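Local coordinates for protein aldo-keto Reductase, OXIDOREDUCTASE (Salmonella typhimurium, PDB 5T79) that probably reduces aldehydes such as 3-hydroxybutanal to the corresponding alcohols with NADPH, as an aldo-keto reductase built on a TIM barrel, at residues Leu190-Lys195 and Asp205-Leu210; Ala178-Glu183 and Gln212-Gly217; Lys151-Leu156 and Leu163-Ser168. All blocks are in the same frame, centred on the assembly; numbering follows the deposited sequence.

Contact 1 (Leu190-Lys195 and Asp205-Leu210); sequences LIHQPK and DGLLAL. With NDP (NADPH dihydro-nicotinamide-adenine-dinucleotide phosphate), chain E.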
loop_
_atom_site.group_PDB
_atom_site.type_symbol
_atom_site.label_atom_id
_atom_site.label_comp_id
_atom_site.label_asym_id
_atom_site.label_seq_id
_atom_site.Cartn_x
_atom_site.Cartn_y
_atom_site.Cartn_z
ATOM N N LEU A 190 -1.392 -6.613 -12.315
ATOM C CA LEU A 190 -0.590 -5.383 -12.323
ATOM C C LEU A 190 0.448 -5.367 -11.215
ATOM O O LEU A 190 1.580 -4.897 -11.419
ATOM C CB LEU A 190 -1.507 -4.128 -12.162
ATOM C CG LEU A 190 -0.772 -2.763 -12.074
ATOM C CD1 LEU A 190 -0.158 -2.385 -13.410
ATOM C CD2 LEU A 190 -1.696 -1.616 -11.607
ATOM N N ILE A 191 0.037 -5.818 -10.008
ATOM C CA ILE A 191 0.808 -5.573 -8.804
ATOM C C ILE A 191 0.569 -6.603 -7.707
ATOM O O ILE A 191 -0.480 -7.247 -7.640
ATOM C CB ILE A 191 0.391 -4.122 -8.315
ATOM C CG1 ILE A 191 1.345 -3.552 -7.210
ATOM C CG2 ILE A 191 -1.114 -4.030 -7.879
ATOM C CD1 ILE A 191 1.213 -2.008 -7.032
ATOM N N HIS A 192 1.550 -6.686 -6.811
ATOM C CA HIS A 192 1.508 -7.485 -5.602
ATOM C C HIS A 192 1.747 -6.549 -4.445
ATOM O O HIS A 192 2.669 -5.730 -4.496
ATOM C CB HIS A 192 2.583 -8.584 -5.642
ATOM C CG HIS A 192 2.493 -9.584 -4.520
ATOM N ND1 HIS A 192 2.540 -9.191 -3.187
ATOM C CD2 HIS A 192 2.416 -10.930 -4.573
ATOM C CE1 HIS A 192 2.495 -10.311 -2.476
ATOM N NE2 HIS A 192 2.412 -11.384 -3.265
ATOM N N GLN A 193 0.922 -6.664 -3.402
ATOM C CA GLN A 193 1.081 -5.880 -2.201
ATOM C C GLN A 193 1.482 -6.801 -1.043
ATOM O O GLN A 193 0.613 -7.363 -0.365
ATOM C CB GLN A 193 -0.193 -5.096 -1.873
ATOM C CG GLN A 193 -0.043 -4.220 -0.618
ATOM C CD GLN A 193 -1.215 -3.310 -0.390
ATOM O OE1 GLN A 193 -1.740 -3.259 0.712
ATOM N NE2 GLN A 193 -1.664 -2.563 -1.400
ATOM N N PRO A 194 2.802 -6.918 -0.785
ATOM C CA PRO A 194 3.264 -7.706 0.365
ATOM C C PRO A 194 3.651 -6.830 1.554
ATOM O O PRO A 194 4.004 -5.650 1.384
ATOM C CB PRO A 194 4.546 -8.353 -0.175
ATOM C CG PRO A 194 5.135 -7.277 -1.131
ATOM C CD PRO A 194 3.942 -6.391 -1.566
ATOM N N LYS A 195 3.704 -7.437 2.754
ATOM C CA LYS A 195 4.265 -6.747 3.912
ATOM C C LYS A 195 5.786 -6.766 3.745
ATOM O O LYS A 195 6.340 -7.838 3.476
ATOM C CB LYS A 195 3.840 -7.462 5.212
ATOM C CG LYS A 195 4.247 -6.734 6.474
ATOM C CD LYS A 195 3.742 -7.511 7.700
ATOM C CE LYS A 195 2.555 -6.827 8.340
ATOM N NZ LYS A 195 1.902 -7.688 9.366
ATOM N N ASP A 205 13.039 -13.751 -0.163
ATOM C CA ASP A 205 13.275 -15.191 -0.327
ATOM C C ASP A 205 12.735 -15.741 -1.659
ATOM O O ASP A 205 12.628 -16.956 -1.811
ATOM C CB ASP A 205 12.674 -16.000 0.841
ATOM C CG ASP A 205 13.202 -15.651 2.228
ATOM O OD1 ASP A 205 14.338 -15.141 2.323
ATOM O OD2 ASP A 205 12.482 -15.904 3.216
ATOM N N GLY A 206 12.440 -14.875 -2.617
ATOM C CA GLY A 206 11.943 -15.337 -3.910
ATOM C C GLY A 206 10.866 -14.495 -4.550
ATOM O O GLY A 206 10.805 -14.413 -5.779
ATOM N N LEU A 207 10.003 -13.861 -3.754
ATOM C CA LEU A 207 8.917 -13.085 -4.362
ATOM C C LEU A 207 9.407 -11.930 -5.232
ATOM O O LEU A 207 8.930 -11.800 -6.361
ATOM C CB LEU A 207 7.938 -12.545 -3.307
ATOM C CG LEU A 207 6.724 -11.839 -3.906
ATOM C CD1 LEU A 207 5.691 -12.846 -4.412
ATOM C CD2 LEU A 207 6.091 -10.876 -2.903
ATOM N N LEU A 208 10.356 -11.100 -4.745
ATOM C CA LEU A 208 10.786 -9.934 -5.551
ATOM C C LEU A 208 11.407 -10.372 -6.881
ATOM O O LEU A 208 11.127 -9.750 -7.911
ATOM C CB LEU A 208 11.738 -9.009 -4.775
ATOM C CG LEU A 208 11.152 -8.298 -3.523
ATOM C CD1 LEU A 208 12.136 -7.287 -2.970
ATOM C CD2 LEU A 208 9.793 -7.603 -3.817
ATOM N N ALA A 209 12.168 -11.478 -6.874
ATOM C CA ALA A 209 12.783 -12.048 -8.084
ATOM C C ALA A 209 11.692 -12.539 -9.027
ATOM O O ALA A 209 11.741 -12.260 -10.228
ATOM C CB ALA A 209 13.730 -13.191 -7.714
ATOM N N LEU A 210 10.663 -13.217 -8.480
ATOM C CA LEU A 210 9.540 -13.692 -9.289
ATOM C C LEU A 210 8.779 -12.510 -9.945
ATOM O O LEU A 210 8.437 -12.580 -11.124
ATOM C CB LEU A 210 8.565 -14.509 -8.415
ATOM C CG LEU A 210 7.150 -14.774 -9.007
ATOM C CD1 LEU A 210 7.202 -15.835 -10.105
ATOM C CD2 LEU A 210 6.173 -15.192 -7.919
HETATM P PA NDP E . 3.405 2.349 8.417
HETATM O O1A NDP E . 3.937 3.372 7.458
HETATM O O2A NDP E . 4.059 1.081 8.736
HETATM O O5B NDP E . 3.096 3.001 9.856
HETATM C C5B NDP E . 2.101 4.043 9.835
HETATM C C4B NDP E . 1.860 4.592 11.214
HETATM O O4B NDP E . 3.128 4.861 11.854
HETATM C C3B NDP E . 1.083 5.907 11.219
HETATM O O3B NDP E . -0.312 5.660 11.378
HETATM C C2B NDP E . 1.696 6.677 12.382
HETATM O O2B NDP E . 1.047 6.346 13.629
HETATM C C1B NDP E . 3.136 6.160 12.414
HETATM N N9A NDP E . 4.094 6.973 11.672
HETATM C C8A NDP E . 4.232 7.079 10.313
HETATM N N7A NDP E . 5.194 7.887 9.934
HETATM C C5A NDP E . 5.721 8.352 11.130
HETATM C C6A NDP E . 6.729 9.294 11.421
HETATM N N6A NDP E . 7.512 9.858 10.495
HETATM N N1A NDP E . 6.948 9.594 12.722
HETATM C C2A NDP E . 6.242 8.953 13.661
HETATM N N3A NDP E . 5.287 8.032 13.507
HETATM C C4A NDP E . 5.058 7.789 12.209
HETATM O O3 NDP E . 2.045 2.038 7.662
HETATM P PN NDP E . 0.948 0.959 8.099
HETATM O O1N NDP E . -0.038 1.857 8.752
HETATM O O2N NDP E . 1.528 -0.219 8.868
HETATM O O5D NDP E . 0.332 0.224 6.788
HETATM C C5D NDP E . 0.626 0.842 5.505
HETATM C C4D NDP E . -0.558 0.737 4.572
HETATM O O4D NDP E . -0.584 -0.583 3.998
HETATM C C3D NDP E . -1.933 0.929 5.185
HETATM O O3D NDP E . -2.233 2.309 5.322
HETATM C C2D NDP E . -2.839 0.136 4.233
HETATM O O2D NDP E . -3.385 0.825 3.108
HETATM C C1D NDP E . -1.917 -1.005 3.793
HETATM N N1N NDP E . -2.090 -2.242 4.580
HETATM C C2N NDP E . -2.454 -3.386 3.871
HETATM C C3N NDP E . -2.639 -4.579 4.463
HETATM C C7N NDP E . -2.744 -5.811 3.605
HETATM O O7N NDP E . -2.978 -6.867 4.212
HETATM N N7N NDP E . -2.639 -5.757 2.277
HETATM C C4N NDP E . -2.691 -4.663 5.965
HETATM C C5N NDP E . -2.043 -3.486 6.612
HETATM C C6N NDP E . -1.796 -2.363 5.968
HETATM P P2B NDP E . 0.545 7.347 14.806
HETATM O O1X NDP E . -0.913 7.367 15.079
HETATM O O2X NDP E . 1.368 6.837 15.981
HETATM O O3X NDP E . 1.111 8.707 14.415
#
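A methyl group of Leu207 sits squarely over one face of the His192 imidazole, a CH-pi contact in which CD2 lies 3.7 Å from the ring centroid of His192 and only 13° off the ring normal. The second methyl, CD1, meets the same ring farther out, 3.8 Å from NE2 of His192, so both branches of the leucine fork lie against the imidazole. Leu207 reaches it with CG trans to its own backbone N (chi1 -175°), and the His192 side chain, likewise extended from the strand, presents its flat side to the helix. Pro194, two residues on, touches the same methyl: its CB is 4.0 Å from CD2 of Leu207, and its backbone N borders the imidazole edge in the ring plane. The ring is also tied through NE2 to the backbone oxygen of Tyr170, a bond that limits its rotation while the leucine packs on it.

Between His192 and Pro194, Gln193 points away from the helix, and its extended chain accepts a nearly straight hydrogen bond from the nicotinamide carboxamide, with N7N of NADPH 3.1 Å from OE1 of Gln193 and an N-H...O angle of 169°. The amide NE2 binds Asp61, itself an NADPH-binding residue, which fixes the way the amide is turned. Side chains along the strand alternate, Gln193 on the barrel's inner side with the nicotinamide and His192 on the side of the helix layer, as is usual in TIM barrels. The contact lies within the beta-alpha-beta unit of strand 191-193, helix 207-214 and strand 217-220, with Ala175 of helix 172-185 touching both His192 and Leu207 and strand 162-168 pairing with strand 191-193 in the barrel.

Contact 2 (Ala178-Glu183 and Gln212-Gly217); sequences AIDILE and QEKGVG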
loop_
_atom_site.group_PDB
_atom_site.type_symbol
_atom_site.label_atom_id
_atom_site.label_comp_id
_atom_site.label_asym_id
_atom_site.label_seq_id
_atom_site.Cartn_x
_atom_site.Cartn_y
_atom_site.Cartn_z
ATOM N N ALA A 178 -1.218 -17.525 -9.536
ATOM C CA ALA A 178 -2.197 -16.455 -9.753
ATOM C C ALA A 178 -1.822 -15.597 -10.968
ATOM O O ALA A 178 -2.678 -15.308 -11.813
ATOM C CB ALA A 178 -2.308 -15.595 -8.506
ATOM N N ILE A 179 -0.531 -15.215 -11.067
ATOM C CA ILE A 179 -0.030 -14.396 -12.184
ATOM C C ILE A 179 -0.214 -15.163 -13.512
ATOM O O ILE A 179 -0.682 -14.590 -14.505
ATOM C CB ILE A 179 1.447 -13.985 -11.929
ATOM C CG1 ILE A 179 1.496 -12.913 -10.805
ATOM C CG2 ILE A 179 2.137 -13.472 -13.221
ATOM C CD1 ILE A 179 2.961 -12.745 -10.144
ATOM N N ASP A 180 0.154 -16.460 -13.527
ATOM C CA ASP A 180 0.032 -17.254 -14.757
ATOM C C ASP A 180 -1.442 -17.434 -15.187
ATOM O O ASP A 180 -1.727 -17.394 -16.382
ATOM C CB ASP A 180 0.714 -18.614 -14.580
ATOM C CG ASP A 180 2.244 -18.546 -14.518
ATOM O OD1 ASP A 180 2.813 -17.489 -14.876
ATOM O OD2 ASP A 180 2.864 -19.554 -14.146
ATOM N N ILE A 181 -2.364 -17.618 -14.225
ATOM C CA ILE A 181 -3.802 -17.767 -14.509
ATOM C C ILE A 181 -4.340 -16.463 -15.118
ATOM O O ILE A 181 -5.019 -16.513 -16.142
ATOM C CB ILE A 181 -4.617 -18.212 -13.257
ATOM C CG1 ILE A 181 -4.315 -19.699 -12.907
ATOM C CG2 ILE A 181 -6.135 -18.022 -13.474
ATOM C CD1 ILE A 181 -4.725 -20.102 -11.468
ATOM N N LEU A 182 -4.036 -15.311 -14.496
ATOM C CA LEU A 182 -4.473 -13.997 -14.980
ATOM C C LEU A 182 -3.897 -13.700 -16.358
ATOM O O LEU A 182 -4.623 -13.207 -17.206
ATOM C CB LEU A 182 -4.082 -12.889 -13.981
ATOM C CG LEU A 182 -4.944 -12.811 -12.704
ATOM C CD1 LEU A 182 -4.329 -11.814 -11.698
ATOM C CD2 LEU A 182 -6.377 -12.343 -13.030
ATOM N N GLU A 183 -2.617 -14.026 -16.597
ATOM C CA GLU A 183 -1.990 -13.824 -17.913
ATOM C C GLU A 183 -2.749 -14.631 -18.998
ATOM O O GLU A 183 -3.058 -14.091 -20.066
ATOM C CB GLU A 183 -0.505 -14.226 -17.857
ATOM C CG GLU A 183 0.228 -14.182 -19.198
ATOM C CD GLU A 183 0.307 -12.847 -19.918
ATOM O OE1 GLU A 183 0.318 -11.796 -19.239
ATOM O OE2 GLU A 183 0.410 -12.856 -21.166
ATOM N N GLN A 212 9.813 -9.477 -10.644
ATOM C CA GLN A 212 10.657 -8.863 -11.649
ATOM C C GLN A 212 10.622 -9.708 -12.921
ATOM O O GLN A 212 10.522 -9.198 -14.011
ATOM C CB GLN A 212 12.084 -8.779 -11.125
ATOM C CG GLN A 212 13.124 -8.543 -12.196
ATOM C CD GLN A 212 13.120 -7.128 -12.691
ATOM O OE1 GLN A 212 12.737 -6.220 -11.971
ATOM N NE2 GLN A 212 13.562 -6.927 -13.926
ATOM N N GLU A 213 10.817 -11.224 -12.860
ATOM C CA GLU A 213 10.597 -12.156 -13.945
ATOM C C GLU A 213 9.333 -11.828 -14.748
ATOM O O GLU A 213 9.336 -11.885 -15.963
ATOM C CB GLU A 213 10.463 -13.547 -13.348
ATOM C CG GLU A 213 10.297 -14.658 -14.358
ATOM C CD GLU A 213 10.218 -16.027 -13.712
ATOM O OE1 GLU A 213 10.250 -16.137 -12.466
ATOM O OE2 GLU A 213 10.118 -16.995 -14.487
ATOM N N LYS A 214 8.233 -11.818 -13.891
ATOM C CA LYS A 214 6.896 -11.801 -14.489
ATOM C C LYS A 214 6.391 -10.433 -14.961
ATOM O O LYS A 214 5.335 -10.337 -15.572
ATOM C CB LYS A 214 5.881 -12.421 -13.529
ATOM C CG LYS A 214 6.106 -13.886 -13.218
ATOM C CD LYS A 214 5.829 -14.778 -14.417
ATOM C CE LYS A 214 5.843 -16.248 -14.024
ATOM N NZ LYS A 214 5.493 -17.150 -15.151
ATOM N N GLY A 215 7.152 -9.393 -14.663
ATOM C CA GLY A 215 6.792 -8.027 -15.009
ATOM C C GLY A 215 5.652 -7.491 -14.179
ATOM O O GLY A 215 4.828 -6.719 -14.679
ATOM N N VAL A 216 5.610 -7.878 -12.889
ATOM C CA VAL A 216 4.560 -7.455 -11.949
ATOM C C VAL A 216 5.183 -6.467 -10.951
ATOM O O VAL A 216 6.284 -6.699 -10.455
ATOM C CB VAL A 216 3.883 -8.670 -11.249
ATOM C CG1 VAL A 216 2.844 -8.220 -10.210
ATOM C CG2 VAL A 216 3.215 -9.592 -12.283
ATOM N N GLY A 217 4.468 -5.380 -10.669
ATOM C CA GLY A 217 4.946 -4.379 -9.724
ATOM C C GLY A 217 4.769 -4.828 -8.295
ATOM O O GLY A 217 4.161 -5.879 -8.024
HETATM O O HOH W 1 5.518 -20.175 -14.130
#
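Two neighbouring helices of the barrel's outer layer, 172-185 and 207-214, meet here through an apolar patch bordered by a salt bridge. Ile179 carries the apolar part, and its two branches serve different partners. The branch methyl CG2 rests against the aliphatic root of Lys214, 3.9 Å from its CB, whereas the longer arm brings CD1 to within 3.8 Å of CG2 of Val216. With CG1 beside the backbone N (chi1 -72°) and CG2 trans to it, the isoleucine spans the end of helix 207-214 and the loop that leads into strand 217-220.

Lys214 uses its chain twice. Its first carbons pack on Ile179, then a bend at chi2 (-69°) leads into an extended remainder that carries the ammonium to Asp180, the two side chains crossing at about a right angle. NZ of Lys214 donates to OD1 of Asp180 at 2.7 Å, taking the syn lone pair on the side of the other carboxylate oxygen. That other oxygen is engaged by water: the molecule donates to OD2 of Asp180 at 2.7 Å and accepts from NZ of Lys214 at 3.2 Å, closing a small ring of carboxylate, ammonium and water. The ion pair is therefore held both directly and through solvent, at the partly exposed border of the buried Ile179-Val216 pair.

Just beyond Lys214 the chain leaves the helix at Gly215, whose positive phi (72°) turns it back toward the barrel and allows Val216 to face Ile179. Leu211 of helix 207-214 touches both Ile179 and Val216, and Cys189 in the loop before strand 191-193 also packs on Ile179. On another side of helix 172-185, Ala178, Ile181 and Leu182 touch Met150 of helix 146-158, while Gly217 opens strand 217-220, which pairs with strand 191-193.

Contact 3 (Lys151-Leu156 and Leu163-Ser168); sequences KALDHL and LYVGIS. With NDP (NADPH dihydro-nicotinamide-adenine-dinucleotide phosphate), chain E.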
loop_
_atom_site.group_PDB
_atom_site.type_symbol
_atom_site.label_atom_id
_atom_site.label_comp_id
_atom_site.label_asym_id
_atom_site.label_seq_id
_atom_site.Cartn_x
_atom_site.Cartn_y
_atom_site.Cartn_z
ATOM N N LYS A 151 -10.800 -15.529 -12.068
ATOM C CA LYS A 151 -11.842 -15.291 -13.067
ATOM C C LYS A 151 -12.788 -14.136 -12.599
ATOM O O LYS A 151 -13.265 -13.375 -13.451
ATOM C CB LYS A 151 -12.636 -16.568 -13.336
ATOM C CG LYS A 151 -13.574 -16.442 -14.536
ATOM C CD LYS A 151 -13.937 -17.786 -15.119
ATOM C CE LYS A 151 -12.897 -18.332 -16.065
ATOM N NZ LYS A 151 -13.111 -19.783 -16.291
ATOM N N ALA A 152 -13.047 -14.014 -11.265
ATOM C CA ALA A 152 -13.852 -12.898 -10.718
ATOM C C ALA A 152 -13.107 -11.568 -10.948
ATOM O O ALA A 152 -13.729 -10.592 -11.356
ATOM C CB ALA A 152 -14.145 -13.096 -9.238
ATOM N N LEU A 153 -11.765 -11.548 -10.763
ATOM C CA LEU A 153 -10.950 -10.345 -11.039
ATOM C C LEU A 153 -11.008 -9.992 -12.536
ATOM O O LEU A 153 -11.245 -8.836 -12.885
ATOM C CB LEU A 153 -9.480 -10.552 -10.597
ATOM C CG LEU A 153 -9.257 -10.738 -9.075
ATOM C CD1 LEU A 153 -7.765 -10.917 -8.789
ATOM C CD2 LEU A 153 -9.794 -9.507 -8.262
ATOM N N ASP A 154 -10.769 -10.983 -13.414
ATOM C CA ASP A 154 -10.843 -10.824 -14.876
ATOM C C ASP A 154 -12.243 -10.281 -15.280
ATOM O O ASP A 154 -12.345 -9.342 -16.064
ATOM C CB ASP A 154 -10.591 -12.201 -15.542
ATOM C CG ASP A 154 -10.782 -12.189 -17.046
ATOM O OD1 ASP A 154 -9.965 -11.558 -17.740
ATOM O OD2 ASP A 154 -11.744 -12.829 -17.528
ATOM N N HIS A 155 -13.318 -10.856 -14.704
ATOM C CA HIS A 155 -14.687 -10.396 -14.993
ATOM C C HIS A 155 -14.895 -8.912 -14.638
ATOM O O HIS A 155 -15.491 -8.177 -15.426
ATOM C CB HIS A 155 -15.703 -11.256 -14.210
ATOM C CG HIS A 155 -17.117 -10.800 -14.354
ATOM N ND1 HIS A 155 -17.839 -11.049 -15.502
ATOM C CD2 HIS A 155 -17.899 -10.133 -13.473
ATOM C CE1 HIS A 155 -19.038 -10.533 -15.285
ATOM N NE2 HIS A 155 -19.121 -9.982 -14.069
ATOM N N LEU A 156 -14.411 -8.482 -13.459
ATOM C CA LEU A 156 -14.610 -7.111 -12.954
ATOM C C LEU A 156 -13.826 -6.108 -13.809
ATOM O O LEU A 156 -14.308 -4.993 -14.048
ATOM C CB LEU A 156 -14.217 -7.031 -11.467
ATOM C CG LEU A 156 -15.202 -7.815 -10.522
ATOM C CD1 LEU A 156 -14.584 -8.027 -9.125
ATOM C CD2 LEU A 156 -16.606 -7.109 -10.418
ATOM N N LEU A 163 -9.925 -0.961 -13.423
ATOM C CA LEU A 163 -9.068 -0.821 -14.604
ATOM C C LEU A 163 -8.002 -1.907 -14.609
ATOM O O LEU A 163 -7.654 -2.418 -15.667
ATOM C CB LEU A 163 -8.392 0.559 -14.673
ATOM C CG LEU A 163 -9.328 1.776 -14.848
ATOM C CD1 LEU A 163 -8.538 3.017 -15.174
ATOM C CD2 LEU A 163 -10.381 1.520 -15.942
ATOM N N TYR A 164 -7.460 -2.226 -13.420
ATOM C CA TYR A 164 -6.413 -3.238 -13.226
ATOM C C TYR A 164 -6.711 -4.031 -11.979
ATOM O O TYR A 164 -7.554 -3.625 -11.165
ATOM C CB TYR A 164 -5.021 -2.577 -13.042
ATOM C CG TYR A 164 -4.549 -1.647 -14.134
ATOM C CD1 TYR A 164 -4.840 -0.282 -14.091
ATOM C CD2 TYR A 164 -3.748 -2.112 -15.176
ATOM C CE1 TYR A 164 -4.361 0.588 -15.064
ATOM C CE2 TYR A 164 -3.228 -1.238 -16.136
ATOM C CZ TYR A 164 -3.536 0.107 -16.072
ATOM O OH TYR A 164 -2.995 0.973 -16.989
ATOM N N VAL A 165 -5.990 -5.143 -11.804
ATOM C CA VAL A 165 -6.163 -5.995 -10.626
ATOM C C VAL A 165 -4.826 -6.304 -9.991
ATOM O O VAL A 165 -3.785 -6.180 -10.645
ATOM C CB VAL A 165 -6.980 -7.293 -10.891
ATOM C CG1 VAL A 165 -8.441 -6.956 -11.190
ATOM C CG2 VAL A 165 -6.352 -8.158 -11.996
ATOM N N GLY A 166 -4.875 -6.727 -8.726
ATOM C CA GLY A 166 -3.674 -7.104 -7.995
ATOM C C GLY A 166 -3.942 -8.190 -6.983
ATOM O O GLY A 166 -5.100 -8.582 -6.786
ATOM N N ILE A 167 -2.865 -8.675 -6.340
ATOM C CA ILE A 167 -2.950 -9.679 -5.271
ATOM C C ILE A 167 -2.155 -9.136 -4.092
ATOM O O ILE A 167 -1.218 -8.347 -4.267
ATOM C CB ILE A 167 -2.463 -11.085 -5.721
ATOM C CG1 ILE A 167 -1.003 -11.034 -6.255
ATOM C CG2 ILE A 167 -3.459 -11.729 -6.724
ATOM C CD1 ILE A 167 -0.401 -12.436 -6.671
ATOM N N SER A 168 -2.553 -9.513 -2.901
ATOM C CA SER A 168 -1.872 -9.061 -1.690
ATOM C C SER A 168 -1.658 -10.235 -0.759
ATOM O O SER A 168 -2.506 -11.147 -0.712
ATOM C CB SER A 168 -2.707 -7.974 -0.998
ATOM O OG SER A 168 -2.059 -7.482 0.168
HETATM P PA NDP E . 3.405 2.349 8.417
HETATM O O1A NDP E . 3.937 3.372 7.458
HETATM O O2A NDP E . 4.059 1.081 8.736
HETATM O O5B NDP E . 3.096 3.001 9.856
HETATM C C5B NDP E . 2.101 4.043 9.835
HETATM C C4B NDP E . 1.860 4.592 11.214
HETATM O O4B NDP E . 3.128 4.861 11.854
HETATM C C3B NDP E . 1.083 5.907 11.219
HETATM O O3B NDP E . -0.312 5.660 11.378
HETATM C C2B NDP E . 1.696 6.677 12.382
HETATM O O2B NDP E . 1.047 6.346 13.629
HETATM C C1B NDP E . 3.136 6.160 12.414
HETATM N N9A NDP E . 4.094 6.973 11.672
HETATM C C8A NDP E . 4.232 7.079 10.313
HETATM N N7A NDP E . 5.194 7.887 9.934
HETATM C C5A NDP E . 5.721 8.352 11.130
HETATM C C6A NDP E . 6.729 9.294 11.421
HETATM N N6A NDP E . 7.512 9.858 10.495
HETATM N N1A NDP E . 6.948 9.594 12.722
HETATM C C2A NDP E . 6.242 8.953 13.661
HETATM N N3A NDP E . 5.287 8.032 13.507
HETATM C C4A NDP E . 5.058 7.789 12.209
HETATM O O3 NDP E . 2.045 2.038 7.662
HETATM P PN NDP E . 0.948 0.959 8.099
HETATM O O1N NDP E . -0.038 1.857 8.752
HETATM O O2N NDP E . 1.528 -0.219 8.868
HETATM O O5D NDP E . 0.332 0.224 6.788
HETATM C C5D NDP E . 0.626 0.842 5.505
HETATM C C4D NDP E . -0.558 0.737 4.572
HETATM O O4D NDP E . -0.584 -0.583 3.998
HETATM C C3D NDP E . -1.933 0.929 5.185
HETATM O O3D NDP E . -2.233 2.309 5.322
HETATM C C2D NDP E . -2.839 0.136 4.233
HETATM O O2D NDP E . -3.385 0.825 3.108
HETATM C C1D NDP E . -1.917 -1.005 3.793
HETATM N N1N NDP E . -2.090 -2.242 4.580
HETATM C C2N NDP E . -2.454 -3.386 3.871
HETATM C C3N NDP E . -2.639 -4.579 4.463
HETATM C C7N NDP E . -2.744 -5.811 3.605
HETATM O O7N NDP E . -2.978 -6.867 4.212
HETATM N N7N NDP E . -2.639 -5.757 2.277
HETATM C C4N NDP E . -2.691 -4.663 5.965
HETATM C C5N NDP E . -2.043 -3.486 6.612
HETATM C C6N NDP E . -1.796 -2.363 5.968
HETATM P P2B NDP E . 0.545 7.347 14.806
HETATM O O1X NDP E . -0.913 7.367 15.079
HETATM O O2X NDP E . 1.368 6.837 15.981
HETATM O O3X NDP E . 1.111 8.707 14.415
#
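Between residues 151-156 and 163-168 the backbones are nearest at Leu153 and Val165, whose CA atoms stand 6.5 Å apart, near enough for the root of one side chain to meet the tip of the other. CB of Leu153 lies 3.8 Å from CG1 of Val165, and the same methyl of Val165 reaches the helix backbone, 3.8 Å from O of Leu153. Val165 has CG1 beside its backbone N (chi1 -68°), which turns that branch toward the helix, while CG2 touches CB of Leu153 more loosely. From the other partner, CD2 of Leu153 also grazes CG1 of Val165, and CD1 of Leu153 lies 4.1 Å from O of Gly166. The packing is wholly van der Waals.

At the far end of the strand, Ser168 belongs to the cofactor site. Its OG accepts a hydrogen bond from N7N of NADPH at 2.8 Å, appreciably bent at 142°, and a further bond to the carbonyl oxygen of Gln193 helps fix the hydroxyl.

The contact belongs to the beta-alpha-beta unit of strand 132-137, helix 146-158 and strand 162-168; Phe135 of strand 132-137 and Leu116 of helix 113-127 also pack on Leu153, while Ile167 lies against helix 172-185.

In the fold
Following the chain from the N terminus, contact 3 comes first, closing the short return from helix 146-158 to strand 162-168 before either of the others opens. Helix 172-185 then begins the longer loop that contact 2 closes at the end of helix 207-214; contact 1 lies wholly within that loop, joining strand 191-193 to the start of the same helix. In the barrel, backbone pairing of strands 162-168, 191-193 and 217-220 runs through all three contacts: Gln193 N meets Ile167 O, and His192 N meets Gly217 O. Helix 172-185 bridges contacts 2 and 3 through Ala178 against Ile167, while contacts 1 and 3 both reach the nicotinamide end of NADPH.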